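Local coordinates for Endoglucanase(Endo-1,4-beta-glucanase)protein (Pseudomonas stutzeri, PDB 4LX4) that probably hydrolyses O-glycosyl bonds of beta-1,4-linked glucans, as a family 5 glycoside hydrolase with a (beta/alpha)8 barrel, at residues T170-E175 with D199-E204; V122-A127 with R164-Q169; L54-F59 with P279-A284. One frame throughout, in Å; residues are numbered along the deposited sequence.

All three contacts belong to one eight-stranded parallel (beta/alpha)8 barrel. Interaction 3 spans nearly the whole fold in sequence, joining strand 54-59 to the last strand, 280-285. Nested inside that long loop come interaction 2, between helices 116-130 and 152-166 of the outer layer, and then interaction 1, between neighbouring strands 171-175 and 201-206. The centres of interactions 1 and 2 lie about 13 Å apart, those of 1 and 3 about 14 Å, and those of 2 and 3 about 21 Å. R164 NH1 of interaction 2 probably donates to T170 O, tying helix layer to sheet. Interactions 1 and 3 meet at R56 inside the barrel, whereas interaction 2 packs the outer helices.

Interaction 1: residues T170-E175 with D199-E204; sequences TLIFIE and DRLIYE
R200 curls its side chain over L171, meeting it at CB and again from CD to the guanidinium. Its CB sits 3.8 Å from T170 O and 4.0 Å from L171 CD2. Bends at chi2 (-80°) and chi3 (-83°) then turn the chain back, so that CD, NE and CZ in turn pass L171 CD2. At the tip R200 NH1 comes to 3.4 Å from L171 CD2, a methyl that covers one face of the guanidinium off toward its rim. An arginine suits the spot because that flat face accepts carbon while the rim still donates: NH2 reaches the backbone oxygen of Q169. From here on the chains run as adjacent parallel strands of a (beta/alpha)8 barrel, linked through helix 185-188 as a beta-alpha-beta unit. I172 N binds R200 O, I202 N binds I172 O, I174 N meets I202 O at 2.7 Å, and E204 N binds I174 O. F173 and I202 point into the barrel, where F173 CE2 lies 4.0 Å from I202 CD1. I174 and Y203 lie abreast on the outer face, where I174 also touches helix 152-166. Further along the inner face E175 and E204 run side by side, E175 OE2 3.5 Å from E204 OE2; both oxygens are salt-bridged to R56, while E175 OE1 accepts from E144 N and H206 bonds to E204 OE2.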
loop_
_atom_site.group_PDB
_atom_site.type_symbol
_atom_site.label_atom_id
_atom_site.label_comp_id
_atom_site.label_asym_id
_atom_site.label_seq_id
_atom_site.Cartn_x
_atom_site.Cartn_y
_atom_site.Cartn_z
ATOM N N THR A 170 -3.303 -10.639 -12.591
ATOM C CA THR A 170 -3.251 -9.778 -11.414
ATOM C C THR A 170 -2.389 -8.528 -11.644
ATOM O O THR A 170 -1.380 -8.590 -12.345
ATOM C CB THR A 170 -2.764 -10.553 -10.176
ATOM O OG1 THR A 170 -3.629 -11.676 -9.946
ATOM C CG2 THR A 170 -2.758 -9.663 -8.937
ATOM N N LEU A 171 -2.832 -7.393 -11.101
ATOM C CA LEU A 171 -2.035 -6.161 -11.031
ATOM C C LEU A 171 -0.789 -6.288 -10.130
ATOM O O LEU A 171 -0.807 -6.972 -9.108
ATOM C CB LEU A 171 -2.894 -4.980 -10.565
ATOM C CG LEU A 171 -4.024 -4.536 -11.483
ATOM C CD1 LEU A 171 -4.969 -3.578 -10.780
ATOM C CD2 LEU A 171 -3.413 -3.878 -12.696
ATOM N N ILE A 172 0.286 -5.624 -10.535
ATOM C CA ILE A 172 1.486 -5.512 -9.723
ATOM C C ILE A 172 1.782 -4.038 -9.423
ATOM O O ILE A 172 1.713 -3.195 -10.313
ATOM C CB ILE A 172 2.698 -6.168 -10.431
ATOM C CG1 ILE A 172 2.384 -7.641 -10.741
ATOM C CG2 ILE A 172 3.993 -5.991 -9.584
ATOM C CD1 ILE A 172 3.413 -8.362 -11.598
ATOM N N PHE A 173 2.071 -3.739 -8.158
ATOM C CA PHE A 173 2.363 -2.371 -7.723
ATOM C C PHE A 173 3.839 -2.196 -7.398
ATOM O O PHE A 173 4.406 -2.914 -6.550
ATOM C CB PHE A 173 1.472 -1.973 -6.545
ATOM C CG PHE A 173 0.003 -1.976 -6.887
ATOM C CD1 PHE A 173 -0.693 -3.179 -6.979
ATOM C CD2 PHE A 173 -0.680 -0.785 -7.108
ATOM C CE1 PHE A 173 -2.035 -3.203 -7.307
ATOM C CE2 PHE A 173 -2.034 -0.799 -7.417
ATOM C CZ PHE A 173 -2.702 -2.018 -7.519
ATOM N N ILE A 174 4.458 -1.248 -8.092
ATOM C CA ILE A 174 5.894 -1.049 -8.001
ATOM C C ILE A 174 6.253 0.246 -7.281
ATOM O O ILE A 174 5.955 1.343 -7.756
ATOM C CB ILE A 174 6.527 -1.010 -9.393
ATOM C CG1 ILE A 174 6.046 -2.205 -10.221
ATOM C CG2 ILE A 174 8.075 -0.872 -9.282
ATOM C CD1 ILE A 174 6.474 -3.560 -9.670
ATOM N N GLU A 175 6.904 0.111 -6.135
ATOM C CA GLU A 175 7.370 1.271 -5.403
ATOM C C GLU A 175 8.820 1.567 -5.776
ATOM O O GLU A 175 9.523 0.712 -6.313
ATOM C CB GLU A 175 7.213 1.053 -3.896
ATOM C CG GLU A 175 5.773 0.790 -3.475
ATOM C CD GLU A 175 5.599 0.698 -1.972
ATOM O OE1 GLU A 175 6.181 1.532 -1.253
ATOM O OE2 GLU A 175 4.872 -0.205 -1.511
ATOM N N ASP A 199 0.934 -5.548 -19.250
ATOM C CA ASP A 199 0.428 -4.190 -19.102
ATOM C C ASP A 199 -0.448 -4.104 -17.861
ATOM O O ASP A 199 -1.529 -3.527 -17.884
ATOM C CB ASP A 199 -0.354 -3.760 -20.346
ATOM C CG ASP A 199 -0.565 -2.268 -20.407
ATOM O OD1 ASP A 199 0.062 -1.538 -19.615
ATOM O OD2 ASP A 199 -1.368 -1.815 -21.249
ATOM N N ARG A 200 0.011 -4.725 -16.785
ATOM C CA ARG A 200 -0.732 -4.725 -15.534
ATOM C C ARG A 200 0.167 -4.270 -14.394
ATOM O O ARG A 200 0.174 -4.872 -13.323
ATOM C CB ARG A 200 -1.332 -6.108 -15.282
ATOM C CG ARG A 200 -2.411 -6.437 -16.314
ATOM C CD ARG A 200 -3.717 -5.769 -15.971
ATOM N NE ARG A 200 -4.462 -6.546 -14.981
ATOM C CZ ARG A 200 -5.564 -6.115 -14.370
ATOM N NH1 ARG A 200 -6.032 -4.899 -14.620
ATOM N NH2 ARG A 200 -6.196 -6.890 -13.496
ATOM N N LEU A 201 0.916 -3.192 -14.638
ATOM C CA LEU A 201 1.776 -2.583 -13.623
ATOM C C LEU A 201 1.319 -1.176 -13.270
ATOM O O LEU A 201 0.870 -0.427 -14.137
ATOM C CB LEU A 201 3.236 -2.535 -14.074
ATOM C CG LEU A 201 3.983 -3.856 -14.081
ATOM C CD1 LEU A 201 5.457 -3.648 -14.390
ATOM C CD2 LEU A 201 3.823 -4.543 -12.739
ATOM N N ILE A 202 1.461 -0.828 -11.991
ATOM C CA ILE A 202 1.161 0.510 -11.483
ATOM C C ILE A 202 2.254 0.945 -10.508
ATOM O O ILE A 202 2.727 0.148 -9.703
ATOM C CB ILE A 202 -0.229 0.553 -10.828
ATOM C CG1 ILE A 202 -1.308 0.227 -11.881
ATOM C CG2 ILE A 202 -0.494 1.909 -10.181
ATOM C CD1 ILE A 202 -2.644 -0.206 -11.295
ATOM N N TYR A 203 2.700 2.192 -10.636
ATOM C CA TYR A 203 3.772 2.727 -9.788
ATOM C C TYR A 203 3.126 3.392 -8.582
ATOM O O TYR A 203 2.083 4.040 -8.699
ATOM C CB TYR A 203 4.674 3.689 -10.592
ATOM C CG TYR A 203 5.445 2.944 -11.655
ATOM C CD1 TYR A 203 4.871 2.663 -12.887
ATOM C CD2 TYR A 203 6.724 2.461 -11.399
ATOM C CE1 TYR A 203 5.553 1.942 -13.843
ATOM C CE2 TYR A 203 7.411 1.743 -12.347
ATOM C CZ TYR A 203 6.822 1.488 -13.565
ATOM O OH TYR A 203 7.514 0.768 -14.509
ATOM N N GLU A 204 3.731 3.208 -7.418
ATOM C CA GLU A 204 3.081 3.579 -6.172
ATOM C C GLU A 204 4.029 4.370 -5.296
ATOM O O GLU A 204 5.119 3.899 -4.965
ATOM C CB GLU A 204 2.650 2.334 -5.404
ATOM C CG GLU A 204 2.093 2.673 -4.029
ATOM C CD GLU A 204 1.923 1.464 -3.155
ATOM O OE1 GLU A 204 1.815 0.343 -3.695
ATOM O OE2 GLU A 204 1.927 1.641 -1.922
#

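Interaction 2: residues V122-A127 with R164-Q169; sequences VWRKLA and REVDDQ
R124 and E165 meet with their flat groups partly overlapped. E165 OE1 stands 3.1 Å above the plane of the R124 guanidinium, over its centre, and the two planes are tilted 40° apart. The pair closes a salt bridge, R124 NH2 to E165 OE2 at 3.1 Å, but the carboxylate rides over the flat face instead of meeting N-H groups at the rim, so the attraction is electrostatic and not a directed hydrogen bond. The R124 chain leaves its helix with CG opposite the backbone N (chi1 -174°) and kinks at chi3 (-55°), which turns the face of the guanidinium to the carboxylate. Long charged residues suit this solvent-facing margin of the helix pair. Next to this pair V166 crosses R124 at about a right angle, V166 CG1 3.7 Å from R124 CG. These are neighbouring helices, 116-130 and 152-166, in the outer layer of the (beta/alpha)8 barrel, and R124 also rests on A162 of the second. A127 CB faces V166 CG2 at a modelled 3.2 Å, shorter than normal methyl contact and so doubtful in detail; alanine's single methyl suits so close an approach. Past V166 the helix gives way to a turn. D167 OD1 accepts from Q169 N at 2.9 Å, forming an Asx turn, while D167 OD2 takes its bond from T170 OG1. R164 NH1 donates to D167 O at 2.8 Å, the oxygen lying in the guanidinium plane. A water bonded to A127 O also approaches D167 OD2, though too closely for that distance to be trusted.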
loop_
_atom_site.group_PDB
_atom_site.type_symbol
_atom_site.label_atom_id
_atom_site.label_comp_id
_atom_site.label_asym_id
_atom_site.label_seq_id
_atom_site.Cartn_x
_atom_site.Cartn_y
_atom_site.Cartn_z
ATOM N N VAL A 122 9.651 -16.537 -3.579
ATOM C CA VAL A 122 8.602 -16.380 -2.590
ATOM C C VAL A 122 7.370 -15.763 -3.226
ATOM O O VAL A 122 6.245 -16.131 -2.883
ATOM C CB VAL A 122 9.103 -15.608 -1.335
ATOM C CG1 VAL A 122 9.420 -14.129 -1.649
ATOM C CG2 VAL A 122 8.101 -15.752 -0.196
ATOM N N TRP A 123 7.588 -14.857 -4.182
ATOM C CA TRP A 123 6.484 -14.212 -4.892
ATOM C C TRP A 123 5.827 -15.132 -5.914
ATOM O O TRP A 123 4.622 -15.049 -6.159
ATOM C CB TRP A 123 6.945 -12.902 -5.552
ATOM C CG TRP A 123 6.645 -11.726 -4.692
ATOM C CD1 TRP A 123 7.535 -10.841 -4.159
ATOM C CD2 TRP A 123 5.357 -11.344 -4.211
ATOM N NE1 TRP A 123 6.870 -9.908 -3.395
ATOM C CE2 TRP A 123 5.532 -10.209 -3.400
ATOM C CE3 TRP A 123 4.066 -11.859 -4.389
ATOM C CZ2 TRP A 123 4.463 -9.570 -2.772
ATOM C CZ3 TRP A 123 3.006 -11.226 -3.761
ATOM C CH2 TRP A 123 3.208 -10.093 -2.965
ATOM N N ARG A 124 6.639 -15.993 -6.520
ATOM C CA ARG A 124 6.134 -16.994 -7.439
ATOM C C ARG A 124 5.306 -18.014 -6.644
ATOM O O ARG A 124 4.243 -18.446 -7.084
ATOM C CB ARG A 124 7.301 -17.627 -8.206
ATOM C CG ARG A 124 6.910 -18.599 -9.313
ATOM C CD ARG A 124 8.163 -19.270 -9.861
ATOM N NE ARG A 124 9.118 -18.249 -10.285
ATOM C CZ ARG A 124 10.382 -18.476 -10.624
ATOM N NH1 ARG A 124 10.882 -19.704 -10.591
ATOM N NH2 ARG A 124 11.149 -17.466 -10.994
ATOM N N LYS A 125 5.786 -18.378 -5.461
ATOM C CA LYS A 125 5.020 -19.261 -4.586
ATOM C C LYS A 125 3.747 -18.592 -4.075
ATOM O O LYS A 125 2.703 -19.230 -3.999
ATOM C CB LYS A 125 5.870 -19.783 -3.411
ATOM C CG LYS A 125 6.833 -20.887 -3.775
ATOM C CD LYS A 125 7.673 -21.296 -2.579
ATOM C CE LYS A 125 8.537 -22.503 -2.913
ATOM N NZ LYS A 125 9.735 -22.605 -2.038
ATOM N N LEU A 126 3.827 -17.311 -3.731
ATOM C CA LEU A 126 2.634 -16.583 -3.297
ATOM C C LEU A 126 1.606 -16.412 -4.421
ATOM O O LEU A 126 0.392 -16.514 -4.195
ATOM C CB LEU A 126 3.003 -15.230 -2.676
ATOM C CG LEU A 126 3.718 -15.246 -1.317
ATOM C CD1 LEU A 126 4.131 -13.843 -0.885
ATOM C CD2 LEU A 126 2.809 -15.877 -0.271
ATOM N N ALA A 127 2.091 -16.128 -5.625
ATOM C CA ALA A 127 1.200 -15.955 -6.756
ATOM C C ALA A 127 0.503 -17.277 -7.040
ATOM O O ALA A 127 -0.669 -17.301 -7.409
ATOM C CB ALA A 127 1.979 -15.481 -7.981
ATOM N N ARG A 164 4.779 -13.307 -13.227
ATOM C CA ARG A 164 4.146 -13.409 -14.545
ATOM C C ARG A 164 4.240 -14.811 -15.169
ATOM O O ARG A 164 3.533 -15.114 -16.134
ATOM C CB ARG A 164 4.714 -12.351 -15.495
ATOM C CG ARG A 164 4.272 -10.927 -15.170
ATOM C CD ARG A 164 2.767 -10.748 -15.305
ATOM N NE ARG A 164 2.383 -9.390 -14.927
ATOM C CZ ARG A 164 1.434 -9.078 -14.047
ATOM N NH1 ARG A 164 0.741 -10.027 -13.431
ATOM N NH2 ARG A 164 1.166 -7.803 -13.795
ATOM N N GLU A 165 5.157 -15.625 -14.652
ATOM C CA GLU A 165 5.289 -17.024 -15.065
ATOM C C GLU A 165 4.070 -17.811 -14.633
ATOM O O GLU A 165 3.763 -18.849 -15.215
ATOM C CB GLU A 165 6.511 -17.677 -14.415
ATOM C CG GLU A 165 7.862 -17.118 -14.795
ATOM C CD GLU A 165 8.966 -17.799 -14.002
ATOM O OE1 GLU A 165 8.670 -18.831 -13.376
ATOM O OE2 GLU A 165 10.104 -17.291 -13.956
ATOM N N VAL A 166 3.440 -17.359 -13.553
ATOM C CA VAL A 166 2.290 -18.045 -12.993
ATOM C C VAL A 166 0.975 -17.252 -13.043
ATOM O O VAL A 166 -0.102 -17.850 -13.039
ATOM C CB VAL A 166 2.550 -18.408 -11.522
ATOM C CG1 VAL A 166 3.845 -19.173 -11.392
ATOM C CG2 VAL A 166 2.616 -17.157 -10.688
ATOM N N ASP A 167 1.051 -15.923 -13.126
ATOM C CA ASP A 167 -0.163 -15.103 -13.073
ATOM C C ASP A 167 -0.070 -13.847 -13.928
ATOM O O ASP A 167 0.563 -12.869 -13.541
ATOM C CB ASP A 167 -0.546 -14.769 -11.611
ATOM C CG ASP A 167 -1.920 -14.100 -11.486
ATOM O OD1 ASP A 167 -2.358 -13.459 -12.458
ATOM O OD2 ASP A 167 -2.573 -14.227 -10.423
ATOM N N ASP A 168 -0.699 -13.908 -15.103
ATOM C CA ASP A 168 -0.646 -12.840 -16.102
ATOM C C ASP A 168 -1.798 -11.837 -15.975
ATOM O O ASP A 168 -1.850 -10.866 -16.718
ATOM C CB ASP A 168 -0.582 -13.434 -17.521
ATOM C CG ASP A 168 -1.873 -14.135 -17.934
ATOM O OD1 ASP A 168 -2.524 -14.778 -17.078
ATOM O OD2 ASP A 168 -2.220 -14.061 -19.131
ATOM N N GLN A 169 -2.668 -12.040 -14.984
ATOM C CA GLN A 169 -3.921 -11.295 -14.859
ATOM C C GLN A 169 -3.941 -10.291 -13.703
ATOM O O GLN A 169 -4.549 -9.224 -13.814
ATOM C CB GLN A 169 -5.019 -12.326 -14.564
ATOM C CG GLN A 169 -5.357 -13.290 -15.686
ATOM C CD GLN A 169 -6.037 -12.619 -16.858
ATOM O OE1 GLN A 169 -5.527 -12.623 -17.971
ATOM N NE2 GLN A 169 -7.242 -12.112 -16.625
HETATM O O HOH W 1 -1.251 -14.914 -8.484
#

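Interaction 3: residues L54-F59 with P279-A284; sequences LIRFPF and PSAYWA
Inside the (beta/alpha)8 barrel of this family 5 glycoside hydrolase, L54, R56 and P58 of the second strand turn inward to meet A281 and the backbone of S280 on the last strand, with P279 just before it and W283 where the chain turns. Strand 14-18 lies between the two in the sheet, so the contact is made by side chains across the interior. Toward the strand starts L54 CD2 rests 3.6 Å from S280 O and 4.3 Å from P279 CB, a branched aliphatic tip filling the barrel floor. Two residues on, R56 CB and A281 CB face each other at 4.1 Å; the small alanine allows the arginine stem to pass. R56 reaches straight out from the strand in a fully extended chain as far as NE, and R56 NH1 comes to 4.2 Å from W283 CZ3. The carbon sits at the edge of the guanidinium, near its plane, and the two flat groups are turned 61° apart, so this is not a stack. P58 CG touches the same corner, 4.0 Å from W283 CZ3 and near the indole plane. W283 precedes a cis peptide bond to A284, whose CB lies over one face of the indole. The indole also lies about 4 Å from a bound Tris molecule, probably from the crystallisation liquor, which may nonetheless mark a pocket. Besides the two glutamates of interaction 1, the guanidinium has D140, E252, N143 and N17 as partners. With its CB against A281 and its head held by several carboxylates, R56 is probably restrained in position, its buried charge probably offset by those acids.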
loop_
_atom_site.group_PDB
_atom_site.type_symbol
_atom_site.label_atom_id
_atom_site.label_comp_id
_atom_site.label_asym_id
_atom_site.label_seq_id
_atom_site.Cartn_x
_atom_site.Cartn_y
_atom_site.Cartn_z
ATOM N N LEU A 54 -11.572 -0.586 -1.576
ATOM C CA LEU A 54 -10.151 -0.752 -1.877
ATOM C C LEU A 54 -9.332 -0.878 -0.588
ATOM O O LEU A 54 -9.411 -0.028 0.289
ATOM C CB LEU A 54 -9.649 0.435 -2.703
ATOM C CG LEU A 54 -8.168 0.403 -3.111
ATOM C CD1 LEU A 54 -7.881 -0.739 -4.079
ATOM C CD2 LEU A 54 -7.687 1.754 -3.682
ATOM N N ILE A 55 -8.566 -1.953 -0.467
ATOM C CA ILE A 55 -7.801 -2.199 0.742
ATOM C C ILE A 55 -6.359 -2.545 0.372
ATOM O O ILE A 55 -6.112 -3.360 -0.530
ATOM C CB ILE A 55 -8.405 -3.364 1.561
ATOM C CG1 ILE A 55 -9.856 -3.070 1.967
ATOM C CG2 ILE A 55 -7.519 -3.721 2.764
ATOM C CD1 ILE A 55 -10.060 -1.724 2.685
ATOM N N ARG A 56 -5.412 -1.913 1.060
ATOM C CA ARG A 56 -4.015 -2.329 0.993
ATOM C C ARG A 56 -3.702 -3.064 2.297
ATOM O O ARG A 56 -3.973 -2.540 3.376
ATOM C CB ARG A 56 -3.114 -1.106 0.842
ATOM C CG ARG A 56 -1.615 -1.401 0.633
ATOM C CD ARG A 56 -0.854 -0.099 0.349
ATOM N NE ARG A 56 0.599 -0.255 0.186
ATOM C CZ ARG A 56 1.521 0.094 1.084
ATOM N NH1 ARG A 56 1.174 0.600 2.264
ATOM N NH2 ARG A 56 2.808 -0.083 0.808
ATOM N N PHE A 57 -3.171 -4.284 2.195
ATOM C CA PHE A 57 -2.913 -5.108 3.378
ATOM C C PHE A 57 -1.456 -5.546 3.559
ATOM O O PHE A 57 -1.008 -6.523 2.949
ATOM C CB PHE A 57 -3.828 -6.325 3.415
ATOM C CG PHE A 57 -3.752 -7.074 4.712
ATOM C CD1 PHE A 57 -4.349 -6.566 5.858
ATOM C CD2 PHE A 57 -3.052 -8.276 4.792
ATOM C CE1 PHE A 57 -4.252 -7.247 7.076
ATOM C CE2 PHE A 57 -2.952 -8.966 5.996
ATOM C CZ PHE A 57 -3.562 -8.460 7.135
ATOM N N PRO A 58 -0.734 -4.840 4.449
ATOM C CA PRO A 58 0.641 -5.192 4.822
ATOM C C PRO A 58 0.791 -6.541 5.526
ATOM O O PRO A 58 0.015 -6.897 6.416
ATOM C CB PRO A 58 1.048 -4.065 5.774
ATOM C CG PRO A 58 0.168 -2.901 5.371
ATOM C CD PRO A 58 -1.139 -3.522 4.978
ATOM N N PHE A 59 1.822 -7.272 5.106
ATOM C CA PHE A 59 2.308 -8.466 5.773
ATOM C C PHE A 59 3.827 -8.413 5.557
ATOM O O PHE A 59 4.311 -7.564 4.785
ATOM C CB PHE A 59 1.671 -9.723 5.159
ATOM C CG PHE A 59 2.141 -10.021 3.760
ATOM C CD1 PHE A 59 1.563 -9.389 2.671
ATOM C CD2 PHE A 59 3.155 -10.948 3.536
ATOM C CE1 PHE A 59 2.001 -9.658 1.387
ATOM C CE2 PHE A 59 3.601 -11.225 2.261
ATOM C CZ PHE A 59 3.025 -10.580 1.185
ATOM N N PRO A 279 -5.781 6.530 -7.627
ATOM C CA PRO A 279 -6.204 5.930 -6.360
ATOM C C PRO A 279 -5.206 6.164 -5.207
ATOM O O PRO A 279 -4.064 6.600 -5.406
ATOM C CB PRO A 279 -6.347 4.443 -6.714
ATOM C CG PRO A 279 -5.364 4.233 -7.823
ATOM C CD PRO A 279 -5.388 5.508 -8.621
ATOM N N SER A 280 -5.663 5.868 -3.994
ATOM C CA SER A 280 -4.879 6.094 -2.789
ATOM C C SER A 280 -5.284 5.108 -1.699
ATOM O O SER A 280 -6.328 4.437 -1.784
ATOM C CB SER A 280 -5.085 7.530 -2.282
ATOM O OG SER A 280 -6.397 7.724 -1.755
ATOM N N ALA A 281 -4.466 5.035 -0.657
ATOM C CA ALA A 281 -4.809 4.237 0.512
ATOM C C ALA A 281 -4.371 4.989 1.764
ATOM O O ALA A 281 -3.207 5.381 1.886
ATOM C CB ALA A 281 -4.170 2.832 0.439
ATOM N N TYR A 282 -5.327 5.211 2.671
ATOM C CA TYR A 282 -5.107 5.949 3.913
ATOM C C TYR A 282 -4.334 5.106 4.923
ATOM O O TYR A 282 -4.605 3.908 5.061
ATOM C CB TYR A 282 -6.450 6.349 4.544
ATOM C CG TYR A 282 -6.276 7.247 5.752
ATOM C CD1 TYR A 282 -6.024 6.729 7.010
ATOM C CD2 TYR A 282 -6.326 8.622 5.614
ATOM C CE1 TYR A 282 -5.829 7.555 8.078
ATOM C CE2 TYR A 282 -6.152 9.445 6.675
ATOM C CZ TYR A 282 -5.892 8.914 7.895
ATOM O OH TYR A 282 -5.696 9.768 8.938
ATOM N N TRP A 283 -3.368 5.720 5.617
ATOM C CA TRP A 283 -2.642 5.048 6.708
ATOM C C TRP A 283 -3.077 5.524 8.107
ATOM O O TRP A 283 -2.763 6.647 8.478
ATOM C CB TRP A 283 -1.133 5.276 6.551
ATOM C CG TRP A 283 -0.361 4.453 7.505
ATOM C CD1 TRP A 283 0.032 4.801 8.761
ATOM C CD2 TRP A 283 0.057 3.093 7.312
ATOM N NE1 TRP A 283 0.709 3.757 9.348
ATOM C CE2 TRP A 283 0.731 2.695 8.482
ATOM C CE3 TRP A 283 -0.057 2.184 6.252
ATOM C CZ2 TRP A 283 1.279 1.409 8.627
ATOM C CZ3 TRP A 283 0.502 0.921 6.392
ATOM C CH2 TRP A 283 1.160 0.546 7.572
ATOM N N ALA A 284 -3.788 4.700 8.890
ATOM C CA ALA A 284 -4.249 3.355 8.538
ATOM C C ALA A 284 -5.462 3.000 9.417
ATOM O O ALA A 284 -5.769 3.719 10.352
ATOM C CB ALA A 284 -3.133 2.348 8.763
#